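Local coordinates for MOBA relate protein (Mycobacterium sp., PDB 2WAW) that is of unknown function but probably acts as a MobA-like nucleotidyltransferase, moving a nucleotide from an NTP to an acceptor, at residues D58-L61 with E62-L66. Numbering follows the deposited sequence. Where two conformers were deposited one is given.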
ATOM      1  N   ASP A  58       7.854  -7.677 -15.380  1.00 23.79           N
ATOM      2  CA  ASP A  58       7.610  -8.667 -16.432  1.00 26.02           C
ATOM      3  C   ASP A  58       7.053  -9.966 -15.868  1.00 25.78           C
ATOM      4  O   ASP A  58       6.046 -10.475 -16.380  1.00 26.23           O
ATOM      5  CB  ASP A  58       8.886  -8.936 -17.232  1.00 28.52           C
ATOM      6  CG  ASP A  58       9.207  -7.822 -18.215  1.00 36.55           C
ATOM      7  OD1 ASP A  58       8.426  -6.846 -18.299  1.00 43.05           O
ATOM      8  OD2 ASP A  58      10.244  -7.926 -18.905  1.00 44.18           O
ATOM      9  N   GLU A  59       7.700 -10.492 -14.829  1.00 23.90           N
ATOM     10  CA  GLU A  59       7.263 -11.725 -14.153  0.50 25.99           C
ATOM     11  C   GLU A  59       5.899 -11.526 -13.488  1.00 24.28           C
ATOM     12  O   GLU A  59       5.023 -12.386 -13.547  1.00 24.55           O
ATOM     13  CB  GLU A  59       8.284 -12.156 -13.091  0.50 25.71           C
ATOM     14  CG  GLU A  59       9.713 -12.350 -13.584  0.50 26.01           C
ATOM     15  CD  GLU A  59      10.719 -12.402 -12.441  0.50 28.08           C
ATOM     16  OE1 GLU A  59      10.845 -13.468 -11.803  0.50 35.71           O
ATOM     17  OE2 GLU A  59      11.384 -11.375 -12.176  0.50 29.49           O
ATOM     18  N   VAL A  60       5.733 -10.381 -12.828  1.00 22.18           N
ATOM     19  CA  VAL A  60       4.480 -10.078 -12.137  1.00 21.84           C
ATOM     20  C   VAL A  60       3.283  -9.984 -13.103  1.00 23.70           C
ATOM     21  O   VAL A  60       2.196 -10.509 -12.819  1.00 24.46           O
ATOM     22  CB  VAL A  60       4.595  -8.807 -11.273  1.00 20.71           C
ATOM     23  CG1 VAL A  60       3.242  -8.421 -10.697  1.00 24.45           C
ATOM     24  CG2 VAL A  60       5.569  -9.039 -10.138  1.00 21.85           C
ATOM     25  N   LEU A  61       3.502  -9.376 -14.241  1.00 25.13           N
ATOM     26  CA  LEU A  61       2.479  -9.229 -15.231  1.00 26.74           C
ATOM     27  C   LEU A  61       2.020 -10.596 -15.717  1.00 28.24           C
ATOM     28  O   LEU A  61       0.913 -10.762 -16.090  1.00 29.46           O
ATOM     29  CB  LEU A  61       2.944  -8.360 -16.392  1.00 20.00           C
ATOM     30  CG  LEU A  61       3.324  -6.925 -16.119  1.00 20.00           C
ATOM     31  CD1 LEU A  61       3.817  -6.184 -17.324  1.00 20.00           C
ATOM     32  CD2 LEU A  61       2.261  -6.164 -15.441  1.00 20.00           C
ATOM     33  N   GLU A  62       2.933 -11.537 -15.787  1.00 29.27           N
ATOM     34  CA  GLU A  62       2.620 -12.896 -16.200  1.00 31.05           C
ATOM     35  C   GLU A  62       1.800 -13.679 -15.183  1.00 29.59           C
ATOM     36  O   GLU A  62       1.098 -14.536 -15.561  1.00 30.28           O
ATOM     37  CB  GLU A  62       3.874 -13.674 -16.621  1.00 32.04           C
ATOM     38  CG  GLU A  62       4.655 -13.045 -17.766  1.00 38.00           C
ATOM     39  CD  GLU A  62       6.071 -13.607 -18.038  1.00 37.20           C
ATOM     40  OE1 GLU A  62       6.652 -14.384 -17.253  1.00 44.86           O
ATOM     41  OE2 GLU A  62       6.617 -13.240 -19.080  1.00 46.28           O
ATOM     42  N   LYS A  63       1.929 -13.373 -13.900  1.00 27.06           N
ATOM     43  CA  LYS A  63       1.443 -14.258 -12.825  1.00 26.37           C
ATOM     44  C   LYS A  63       0.420 -13.681 -11.838  1.00 26.87           C
ATOM     45  O   LYS A  63      -0.108 -14.417 -11.001  1.00 29.19           O
ATOM     46  CB  LYS A  63       2.623 -14.818 -12.026  1.00 27.19           C
ATOM     47  CG  LYS A  63       3.504 -15.783 -12.804  1.00 34.36           C
ATOM     48  CD  LYS A  63       4.741 -16.143 -12.007  1.00 44.38           C
ATOM     49  CE  LYS A  63       5.641 -17.090 -12.782  1.00 50.15           C
ATOM     50  NZ  LYS A  63       6.743 -17.610 -11.926  1.00 50.62           N
ATOM     51  N   VAL A  64       0.160 -12.382 -11.896  1.00 21.47           N
ATOM     52  CA  VAL A  64      -0.815 -11.781 -10.993  1.00 20.43           C
ATOM     53  C   VAL A  64      -1.937 -11.165 -11.814  1.00 21.07           C
ATOM     54  O   VAL A  64      -1.696 -10.608 -12.888  1.00 20.80           O
ATOM     55  CB  VAL A  64      -0.157 -10.727 -10.079  1.00 18.02           C
ATOM     56  CG1 VAL A  64      -1.191 -10.087  -9.142  1.00 22.64           C
ATOM     57  CG2 VAL A  64       0.998 -11.352  -9.295  1.00 18.32           C
ATOM     58  N   GLU A  65      -3.151 -11.241 -11.327  1.00 21.39           N
ATOM     59  CA  GLU A  65      -4.237 -10.645 -12.067  1.00 23.68           C
ATOM     60  C   GLU A  65      -4.345  -9.156 -11.807  1.00 22.52           C
ATOM     61  O   GLU A  65      -4.693  -8.720 -10.765  1.00 22.59           O
ATOM     62  CB  GLU A  65      -5.538 -11.313 -11.714  1.00 25.54           C
ATOM     63  CG  GLU A  65      -6.720 -10.650 -12.372  1.00 33.34           C
ATOM     64  CD  GLU A  65      -6.708 -10.796 -13.871  1.00 42.57           C
ATOM     65  OE1 GLU A  65      -7.120 -11.861 -14.302  1.00 50.38           O
ATOM     66  OE2 GLU A  65      -6.317  -9.909 -14.597  1.00 36.58           O
ATOM     67  N   LEU A  66      -4.017  -8.406 -12.824  1.00 21.41           N
ATOM     68  CA  LEU A  66      -4.035  -6.969 -12.803  1.00 22.17           C
ATOM     69  C   LEU A  66      -5.089  -6.271 -13.684  1.00 21.51           C
ATOM     70  O   LEU A  66      -5.050  -5.107 -13.835  1.00 20.02           O
ATOM     71  CB  LEU A  66      -2.650  -6.442 -13.103  1.00 20.00           C
ATOM     72  CG  LEU A  66      -1.503  -7.030 -12.295  1.00 20.00           C
ATOM     73  CD1 LEU A  66      -0.249  -6.731 -12.899  1.00 20.00           C
ATOM     74  CD2 LEU A  66      -1.491  -6.600 -10.955  1.00 20.00           C
TER
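Val60 O receives two backbone N-H groups where the last turn of helix 57-63 runs out into a loop. Val64 N lies 2.9 Å from Val60 O, close to the line of the C=O bond, whereas Lys63 N, 3.1 Å from Val60 O, stands well above the carbonyl plane. A single oxygen thus serves both an i to i+4 and an i to i+3 donor, the tightening usual at a helix C-terminus. Glu62 N also divides itself, weakly, between Asp58 O and Glu59 O; the N-H...O angle at Glu59 O is only 121°, a strongly bent bond. Val64 is the first residue to leave helical geometry.

Among apolar side chains, Val60 and Val64 lie side by side and point the same way, Val60 CG1 touching Val64 CG2 at 3.9 Å. Val60 CG1 is anti to its backbone nitrogen (chi1 173°), which sets this methyl beside Val64; beta-branched valine offers a short, stiff surface for such a one-turn contact. Beyond the turn the chain brings Leu66 back, and its side chain, one carbon longer than valine's, reaches Leu61: Leu66 CD1 meets Leu61 CD2 at 3.6 Å, the two side chains crossing at about a right angle.

The charged residues suit the more open side. The aliphatic part of Glu62 leans over the preceding turn, Glu62 CG 3.2 Å from Asp58 O, and the extended Lys63 lies along the same side as Glu59, where the opposite charges may attract weakly without contact.

Helix 57-63 is the connection in the beta-alpha-beta unit between strands 48-53 and 70-73. Val60 packs on Leu53 of the first strand and Leu34 of helix 33-42, while Val64 and Leu66 both rest on Leu38 of that helix.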